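PDB 4B6W: tubulin-specific chaperone from Trypanosoma brucei, which probably binds alpha-tubulin and microtubule plus ends as tubulin-binding cofactor B, of which this chain is the ubiquitin-like domain. Local coordinates for residues A[6-11]-A[77-82]; A[44-49]-A[81-86]. All blocks are in the same frame, centred on the assembly; numbering follows the deposited sequence.

Contact 1 of 2, residues A[6-11]-A[77-82]; sequences SLTHSA and VIHVVD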
ATOM      1  N   SER A   6       5.636   0.599  -5.901  1.00 25.30           N
ATOM      2  CA  SER A   6       6.657   0.433  -4.871  1.00 26.29           C
ATOM      3  C   SER A   6       6.057   0.611  -3.477  1.00 25.38           C
ATOM      4  O   SER A   6       4.975   1.121  -3.317  1.00 25.27           O
ATOM      5  CB  SER A   6       7.867   1.355  -5.097  1.00 27.87           C
ATOM      6  OG  SER A   6       7.464   2.663  -5.396  1.00 28.56           O
ATOM      7  N   LEU A   7       6.761   0.154  -2.458  1.00 26.57           N
ATOM      8  CA  LEU A   7       6.258   0.258  -1.100  1.00 26.55           C
ATOM      9  C   LEU A   7       7.268   1.030  -0.305  1.00 27.93           C
ATOM     10  O   LEU A   7       8.486   0.757  -0.390  1.00 28.77           O
ATOM     11  CB  LEU A   7       6.073  -1.101  -0.456  1.00 26.69           C
ATOM     12  CG  LEU A   7       5.160  -2.138  -1.080  1.00 26.27           C
ATOM     13  CD1 LEU A   7       5.256  -3.455  -0.282  1.00 26.76           C
ATOM     14  CD2 LEU A   7       3.744  -1.626  -1.110  1.00 25.68           C
ATOM     15  N   THR A   8       6.737   1.980   0.462  1.00 27.22           N
ATOM     16  CA  THR A   8       7.475   2.740   1.441  1.00 28.53           C
ATOM     17  C   THR A   8       6.807   2.520   2.815  1.00 28.12           C
ATOM     18  O   THR A   8       5.706   1.996   2.894  1.00 27.78           O
ATOM     19  CB  THR A   8       7.489   4.230   1.080  1.00 28.81           C
ATOM     20  OG1 THR A   8       6.135   4.711   1.012  1.00 28.29           O
ATOM     21  CG2 THR A   8       8.174   4.460  -0.266  1.00 29.87           C
ATOM     22  N   HIS A   9       7.486   2.934   3.880  1.00 28.85           N
ATOM     23  CA  HIS A   9       7.045   2.650   5.240  1.00 29.17           C
ATOM     24  C   HIS A   9       7.285   3.846   6.139  1.00 28.37           C
ATOM     25  O   HIS A   9       8.398   4.286   6.241  1.00 28.84           O
ATOM     26  CB  HIS A   9       7.826   1.441   5.787  1.00 31.19           C
ATOM     27  CG  HIS A   9       7.309   0.953   7.105  1.00 33.74           C
ATOM     28  ND1 HIS A   9       8.129   0.732   8.195  1.00 36.60           N
ATOM     29  CD2 HIS A   9       6.050   0.658   7.514  1.00 33.35           C
ATOM     30  CE1 HIS A   9       7.389   0.321   9.213  1.00 37.76           C
ATOM     31  NE2 HIS A   9       6.122   0.287   8.831  1.00 35.34           N
ATOM     32  N   SER A  10       6.251   4.325   6.825  1.00 27.64           N
ATOM     33  CA  SER A  10       6.344   5.533   7.665  1.00 28.38           C
ATOM     34  C   SER A  10       7.306   5.453   8.854  1.00 30.44           C
ATOM     35  O   SER A  10       7.655   6.494   9.424  1.00 31.37           O
ATOM     36  CB  SER A  10       4.960   5.941   8.190  1.00 28.42           C
ATOM     37  OG  SER A  10       4.500   5.104   9.233  1.00 29.53           O
ATOM     38  N   ALA A  11       7.724   4.239   9.230  1.00 31.56           N
ATOM     39  CA  ALA A  11       8.540   4.011  10.414  1.00 34.28           C
ATOM     40  C   ALA A  11       9.867   3.393  10.069  1.00 36.17           C
ATOM     41  O   ALA A  11      10.535   2.887  10.946  1.00 38.99           O
ATOM     42  CB  ALA A  11       7.810   3.120  11.374  1.00 35.06           C
ATOM     43  N   VAL A  77       2.782   4.622  -5.666  1.00 25.01           N
ATOM     44  CA  VAL A  77       3.498   4.245  -4.461  1.00 24.88           C
ATOM     45  C   VAL A  77       2.484   3.973  -3.382  1.00 24.95           C
ATOM     46  O   VAL A  77       1.583   4.792  -3.119  1.00 24.52           O
ATOM     47  CB  VAL A  77       4.477   5.368  -4.014  1.00 25.54           C
ATOM     48  CG1 VAL A  77       5.136   5.043  -2.688  1.00 24.68           C
ATOM     49  CG2 VAL A  77       5.533   5.614  -5.089  1.00 26.20           C
ATOM     50  N   ILE A  78       2.574   2.792  -2.784  1.00 25.11           N
ATOM     51  CA  ILE A  78       1.732   2.507  -1.638  1.00 25.36           C
ATOM     52  C   ILE A  78       2.618   2.765  -0.424  1.00 25.92           C
ATOM     53  O   ILE A  78       3.651   2.081  -0.247  1.00 25.30           O
ATOM     54  CB  ILE A  78       1.230   1.060  -1.619  1.00 26.62           C
ATOM     55  CG1 ILE A  78       0.147   0.825  -2.681  1.00 27.08           C
ATOM     56  CG2 ILE A  78       0.646   0.727  -0.249  1.00 27.12           C
ATOM     57  CD1 ILE A  78      -0.320  -0.604  -2.784  1.00 26.10           C
ATOM     58  N   HIS A  79       2.237   3.764   0.385  1.00 26.00           N
ATOM     59  CA  HIS A  79       2.998   4.143   1.580  1.00 26.34           C
ATOM     60  C   HIS A  79       2.305   3.561   2.799  1.00 26.32           C
ATOM     61  O   HIS A  79       1.104   3.748   2.992  1.00 26.75           O
ATOM     62  CB  HIS A  79       3.120   5.660   1.672  1.00 26.47           C
ATOM     63  CG  HIS A  79       3.795   6.147   2.914  1.00 27.69           C
ATOM     64  ND1 HIS A  79       5.126   5.898   3.189  1.00 27.87           N
ATOM     65  CD2 HIS A  79       3.329   6.900   3.948  1.00 28.58           C
ATOM     66  CE1 HIS A  79       5.451   6.475   4.334  1.00 29.07           C
ATOM     67  NE2 HIS A  79       4.381   7.091   4.815  1.00 29.19           N
ATOM     68  N   VAL A  80       3.060   2.824   3.605  1.00 26.65           N
ATOM     69  CA  VAL A  80       2.499   2.155   4.775  1.00 27.32           C
ATOM     70  C   VAL A  80       2.659   3.017   6.048  1.00 28.21           C
ATOM     71  O   VAL A  80       3.779   3.246   6.511  1.00 28.93           O
ATOM     72  CB  VAL A  80       3.157   0.754   4.958  1.00 27.94           C
ATOM     73  CG1 VAL A  80       2.579   0.027   6.150  1.00 28.68           C
ATOM     74  CG2 VAL A  80       3.002  -0.063   3.669  1.00 27.40           C
ATOM     75  N   VAL A  81       1.543   3.492   6.601  1.00 27.85           N
ATOM     76  CA  VAL A  81       1.589   4.263   7.814  1.00 29.69           C
ATOM     77  C   VAL A  81       1.420   3.312   9.000  1.00 31.59           C
ATOM     78  O   VAL A  81       0.473   2.553   9.065  1.00 31.50           O
ATOM     79  CB  VAL A  81       0.535   5.392   7.836  1.00 30.25           C
ATOM     80  CG1 VAL A  81       0.779   6.298   9.048  1.00 31.70           C
ATOM     81  CG2 VAL A  81       0.582   6.191   6.548  1.00 28.26           C
ATOM     82  N   ASP A  82       2.386   3.345   9.908  1.00 33.88           N
ATOM     83  CA  ASP A  82       2.492   2.411  11.008  1.00 37.34           C
ATOM     84  C   ASP A  82       1.853   3.034  12.246  1.00 40.66           C
ATOM     85  O   ASP A  82       2.346   4.053  12.757  1.00 41.82           O
ATOM     86  CB  ASP A  82       3.963   2.084  11.282  1.00 39.10           C
ATOM     87  CG  ASP A  82       4.146   0.920  12.266  1.00 42.64           C
ATOM     88  OD1 ASP A  82       3.527   0.945  13.333  1.00 45.22           O
ATOM     89  OD2 ASP A  82       4.907  -0.034  11.975  1.00 44.61           O
TER
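Thr8 and His79 face each other where the first and last strands of the ubiquitin-like beta-grasp domain run side by side in parallel, their axes 23° apart. Thr8 is held on three counts. Its backbone N donates to Ile78 O, and Thr8 O accepts from Val80 N at 2.9 Å. Thr8 OG1, placed between backbone N and carbonyl carbon (chi1 59°), lies 2.7 Å from His79 ND1 at the edge of the imidazole, a hydrogen bond in which either could be the donor. The methyl CG2 of Thr8 leans on Val77 CG1 at 3.9 Å on the same face of the sheet.

Val80 serves the other face. Val80 CG1 rests 3.8 Å from His9 CD2, and the valine side chain also packs on Phe38 and on Val34 of helix 27-35, so the strand pair forms part of the floor under that helix. Phe38 stacks on the His9 ring, whose NE2 bonds to Thr40 OG1 and reaches Asp82 OD2 only weakly.

Beyond the last bridge the pairing persists through Ser10, although its own backbone has left the strand. Ser10 N donates to Val80 O at 2.7 Å, and the serine side chain then stands in for the next backbone acceptor: Asp82 N donates a hydrogen bond to Ser10 OG at 2.8 Å, with 163° at the hydrogen.

Contact 2 of 2, residues A[44-49]-A[81-86]; sequences YMQLQL and VDLQPS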
ATOM      1  N   TYR A  44      -2.663  -2.579  12.242  1.00 44.55           N
ATOM      2  CA  TYR A  44      -2.023  -1.303  12.574  1.00 44.67           C
ATOM      3  C   TYR A  44      -1.403  -0.618  11.364  1.00 41.43           C
ATOM      4  O   TYR A  44      -0.463   0.169  11.503  1.00 40.09           O
ATOM      5  CB  TYR A  44      -0.956  -1.530  13.648  1.00 47.18           C
ATOM      6  CG  TYR A  44      -1.543  -1.942  14.962  1.00 50.98           C
ATOM      7  CD1 TYR A  44      -2.378  -1.085  15.671  1.00 53.48           C
ATOM      8  CD2 TYR A  44      -1.282  -3.202  15.497  1.00 53.65           C
ATOM      9  CE1 TYR A  44      -2.947  -1.484  16.904  1.00 57.96           C
ATOM     10  CE2 TYR A  44      -1.835  -3.603  16.707  1.00 57.70           C
ATOM     11  CZ  TYR A  44      -2.661  -2.743  17.401  1.00 59.99           C
ATOM     12  OH  TYR A  44      -3.193  -3.159  18.608  1.00 67.99           O
HETATM   13  N   MSE A  45      -1.927  -0.935  10.179  1.00 40.14           N
HETATM   14  CA  MSE A  45      -1.517  -0.299   8.934  1.00 37.60           C
HETATM   15  C   MSE A  45      -2.664   0.475   8.336  1.00 35.37           C
HETATM   16  O   MSE A  45      -3.800  -0.027   8.241  1.00 35.13           O
HETATM   17  CB  MSE A  45      -1.148  -1.307   7.876  1.00 38.38           C
HETATM   18  CG  MSE A  45       0.009  -2.200   8.120  1.00 42.46           C
HETATM   19 SE   MSE A  45       0.202  -3.316   6.449  1.00 50.63          SE
HETATM   20  CE  MSE A  45       1.678  -4.508   7.044  1.00 46.05           C
ATOM     21  N   GLN A  46      -2.335   1.683   7.890  1.00 32.70           N
ATOM     22  CA  GLN A  46      -3.107   2.374   6.876  1.00 30.93           C
ATOM     23  C   GLN A  46      -2.258   2.419   5.625  1.00 28.39           C
ATOM     24  O   GLN A  46      -1.057   2.601   5.714  1.00 27.66           O
ATOM     25  CB  GLN A  46      -3.438   3.784   7.335  1.00 31.41           C
ATOM     26  CG  GLN A  46      -4.419   3.798   8.469  1.00 33.44           C
ATOM     27  CD  GLN A  46      -4.893   5.187   8.878  1.00 34.57           C
ATOM     28  OE1 GLN A  46      -5.630   5.304   9.852  1.00 37.61           O
ATOM     29  NE2 GLN A  46      -4.466   6.231   8.170  1.00 32.45           N
ATOM     30  N   LEU A  47      -2.892   2.215   4.468  1.00 27.37           N
ATOM     31  CA  LEU A  47      -2.253   2.342   3.143  1.00 25.14           C
ATOM     32  C   LEU A  47      -2.643   3.679   2.460  1.00 24.93           C
ATOM     33  O   LEU A  47      -3.810   3.946   2.205  1.00 26.02           O
ATOM     34  CB  LEU A  47      -2.598   1.134   2.246  1.00 24.22           C
ATOM     35  CG  LEU A  47      -2.160  -0.307   2.680  1.00 24.29           C
ATOM     36  CD1 LEU A  47      -2.500  -1.328   1.580  1.00 22.78           C
ATOM     37  CD2 LEU A  47      -0.668  -0.456   3.112  1.00 22.69           C
ATOM     38  N   GLN A  48      -1.633   4.518   2.219  1.00 24.25           N
ATOM     39  CA  GLN A  48      -1.748   5.780   1.499  1.00 23.98           C
ATOM     40  C   GLN A  48      -1.334   5.533   0.030  1.00 23.02           C
ATOM     41  O   GLN A  48      -0.260   5.002  -0.212  1.00 22.41           O
ATOM     42  CB  GLN A  48      -0.786   6.807   2.147  1.00 24.19           C
ATOM     43  CG  GLN A  48      -0.787   8.193   1.498  1.00 24.48           C
ATOM     44  CD  GLN A  48       0.262   9.108   2.067  1.00 25.07           C
ATOM     45  OE1 GLN A  48       1.022   8.740   2.961  1.00 25.20           O
ATOM     46  NE2 GLN A  48       0.328  10.318   1.532  1.00 26.05           N
ATOM     47  N   LEU A  49      -2.162   5.909  -0.936  1.00 22.91           N
ATOM     48  CA  LEU A  49      -1.830   5.704  -2.346  1.00 22.40           C
ATOM     49  C   LEU A  49      -1.336   7.051  -2.843  1.00 23.46           C
ATOM     50  O   LEU A  49      -2.036   8.067  -2.726  1.00 23.84           O
ATOM     51  CB  LEU A  49      -3.038   5.215  -3.175  1.00 22.72           C
ATOM     52  CG  LEU A  49      -2.753   4.821  -4.644  1.00 22.54           C
ATOM     53  CD1 LEU A  49      -1.778   3.650  -4.730  1.00 20.99           C
ATOM     54  CD2 LEU A  49      -4.045   4.568  -5.469  1.00 23.23           C
ATOM     55  N   VAL A  81       1.543   3.492   6.601  1.00 27.85           N
ATOM     56  CA  VAL A  81       1.589   4.263   7.814  1.00 29.69           C
ATOM     57  C   VAL A  81       1.420   3.312   9.000  1.00 31.59           C
ATOM     58  O   VAL A  81       0.473   2.553   9.065  1.00 31.50           O
ATOM     59  CB  VAL A  81       0.535   5.392   7.836  1.00 30.25           C
ATOM     60  CG1 VAL A  81       0.779   6.298   9.048  1.00 31.70           C
ATOM     61  CG2 VAL A  81       0.582   6.191   6.548  1.00 28.26           C
ATOM     62  N   ASP A  82       2.386   3.345   9.908  1.00 33.88           N
ATOM     63  CA  ASP A  82       2.492   2.411  11.008  1.00 37.34           C
ATOM     64  C   ASP A  82       1.853   3.034  12.246  1.00 40.66           C
ATOM     65  O   ASP A  82       2.346   4.053  12.757  1.00 41.82           O
ATOM     66  CB  ASP A  82       3.963   2.084  11.282  1.00 39.10           C
ATOM     67  CG  ASP A  82       4.146   0.920  12.266  1.00 42.64           C
ATOM     68  OD1 ASP A  82       3.527   0.945  13.333  1.00 45.22           O
ATOM     69  OD2 ASP A  82       4.907  -0.034  11.975  1.00 44.61           O
ATOM     70  N   LEU A  83       0.774   2.413  12.721  1.00 43.05           N
ATOM     71  CA  LEU A  83       0.036   2.874  13.907  1.00 48.04           C
ATOM     72  C   LEU A  83       0.247   2.013  15.179  1.00 52.75           C
ATOM     73  O   LEU A  83      -0.441   2.232  16.187  1.00 55.21           O
ATOM     74  CB  LEU A  83      -1.469   2.909  13.598  1.00 48.45           C
ATOM     75  CG  LEU A  83      -2.013   3.999  12.666  1.00 46.89           C
ATOM     76  CD1 LEU A  83      -1.480   3.857  11.278  1.00 43.70           C
ATOM     77  CD2 LEU A  83      -3.554   3.949  12.655  1.00 48.92           C
ATOM     78  N   GLN A  84       1.179   1.056  15.158  1.00 55.28           N
ATOM     79  CA  GLN A  84       1.240   0.084  16.256  1.00 62.89           C
ATOM     80  C   GLN A  84       1.773   0.752  17.518  1.00 69.03           C
ATOM     81  O   GLN A  84       2.723   1.523  17.451  1.00 66.70           O
ATOM     82  CB  GLN A  84       2.004  -1.208  15.888  1.00 61.65           C
ATOM     83  CG  GLN A  84       3.518  -1.128  15.765  1.00 61.33           C
ATOM     84  CD  GLN A  84       4.141  -2.456  15.296  1.00 60.52           C
ATOM     85  OE1 GLN A  84       4.183  -3.433  16.044  1.00 62.20           O
ATOM     86  NE2 GLN A  84       4.640  -2.480  14.062  1.00 57.83           N
ATOM     87  N   PRO A  85       1.137   0.481  18.671  1.00 79.29           N
ATOM     88  CA  PRO A  85       1.502   1.220  19.874  1.00 86.58           C
ATOM     89  C   PRO A  85       2.766   0.688  20.561  1.00 94.61           C
ATOM     90  O   PRO A  85       3.389  -0.257  20.073  1.00 87.50           O
ATOM     91  CB  PRO A  85       0.264   1.062  20.775  1.00 89.46           C
ATOM     92  CG  PRO A  85      -0.629   0.026  20.104  1.00 87.02           C
ATOM     93  CD  PRO A  85       0.129  -0.556  18.960  1.00 81.95           C
ATOM     94  N   SER A  86       3.123   1.326  21.680  1.00 66.36           N
ATOM     95  CA  SER A  86       4.312   0.984  22.507  1.00 74.18           C
ATOM     96  C   SER A  86       4.784  -0.474  22.431  1.00 75.42           C
ATOM     97  O   SER A  86       5.139  -1.081  23.447  1.00 77.27           O
ATOM     98  CB  SER A  86       4.033   1.334  23.976  1.00 77.41           C
ATOM     99  OG  SER A  86       3.521   2.649  24.093  1.00 78.66           O
TER
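Tyr44 O receives Leu83 N at 2.8 Å, the shortest polar bond of this contact, with 169° at the hydrogen. It carries the antiparallel pairing of 44-49 with 81-86 on to Leu83, just after strand 77-82. Next along, Gln46 and Val81 form a hydrogen-bonded pair: Gln46 N donates to Val81 O, and Val81 N returns a bond to Gln46 O at 2.9 Å. Met45 CA, of a selenomethionine, makes a C-H...O contact with Val81 O, 3.5 Å from carbon to oxygen.

Tyr44 has the most surface buried here. Its CG lies anti to the carbonyl carbon (chi1 -67°), which turns the ring toward the outgoing C-terminal chain. Two CH-pi contacts meet the Tyr44 ring: Gln84 CA approaches off-centre, 4.1 Å from the ring centroid, while Pro85 CD stands over one face, although Pro85 is poorly ordered and its position less certain. Gln84 is itself fixed by Asp82, an Asx turn in which Gln84 N reaches OD1. Gln84 NE2 bonds to the syn lone pair of Asp82 OD2 at 3.2 Å, with OD2 in the amide plane of Gln84; Thr40 OG1 also bonds this oxygen. On the face of Val81, the extended Gln46 side chain crosses Leu83 at about a right angle, Gln46 OE1 3.7 Å from Leu83 CD2.

In the sheet this is the join between strands 77-82 and 45-50. Strand 56-58 borders 45-50 beyond it, and helix 27-35 covers the face carrying Met45, which touches Val34.

From the N terminus, strand 2-9 supplies one side of contact 1 but pairs with the last strand only after 15-22, helix 27-35 and strands 45-50 and 56-58 have intervened in sequence. Contact 1 therefore closes the longer loop, of 65 residues between its segments. Contact 2 starts inside that loop and closes a shorter one of 31 residues, but runs on past its end to 81-86, so the two overlap rather than nest and share Val81 and Asp82. Strand 77-82 thus sits centrally, parallel to 2-9 and antiparallel to 45-50. The centres of the two contacts are about 9 Å apart, and His79 N probably bonds Gln48 O at 2.9 Å, while Leu47 packs against Ile78 and Val80.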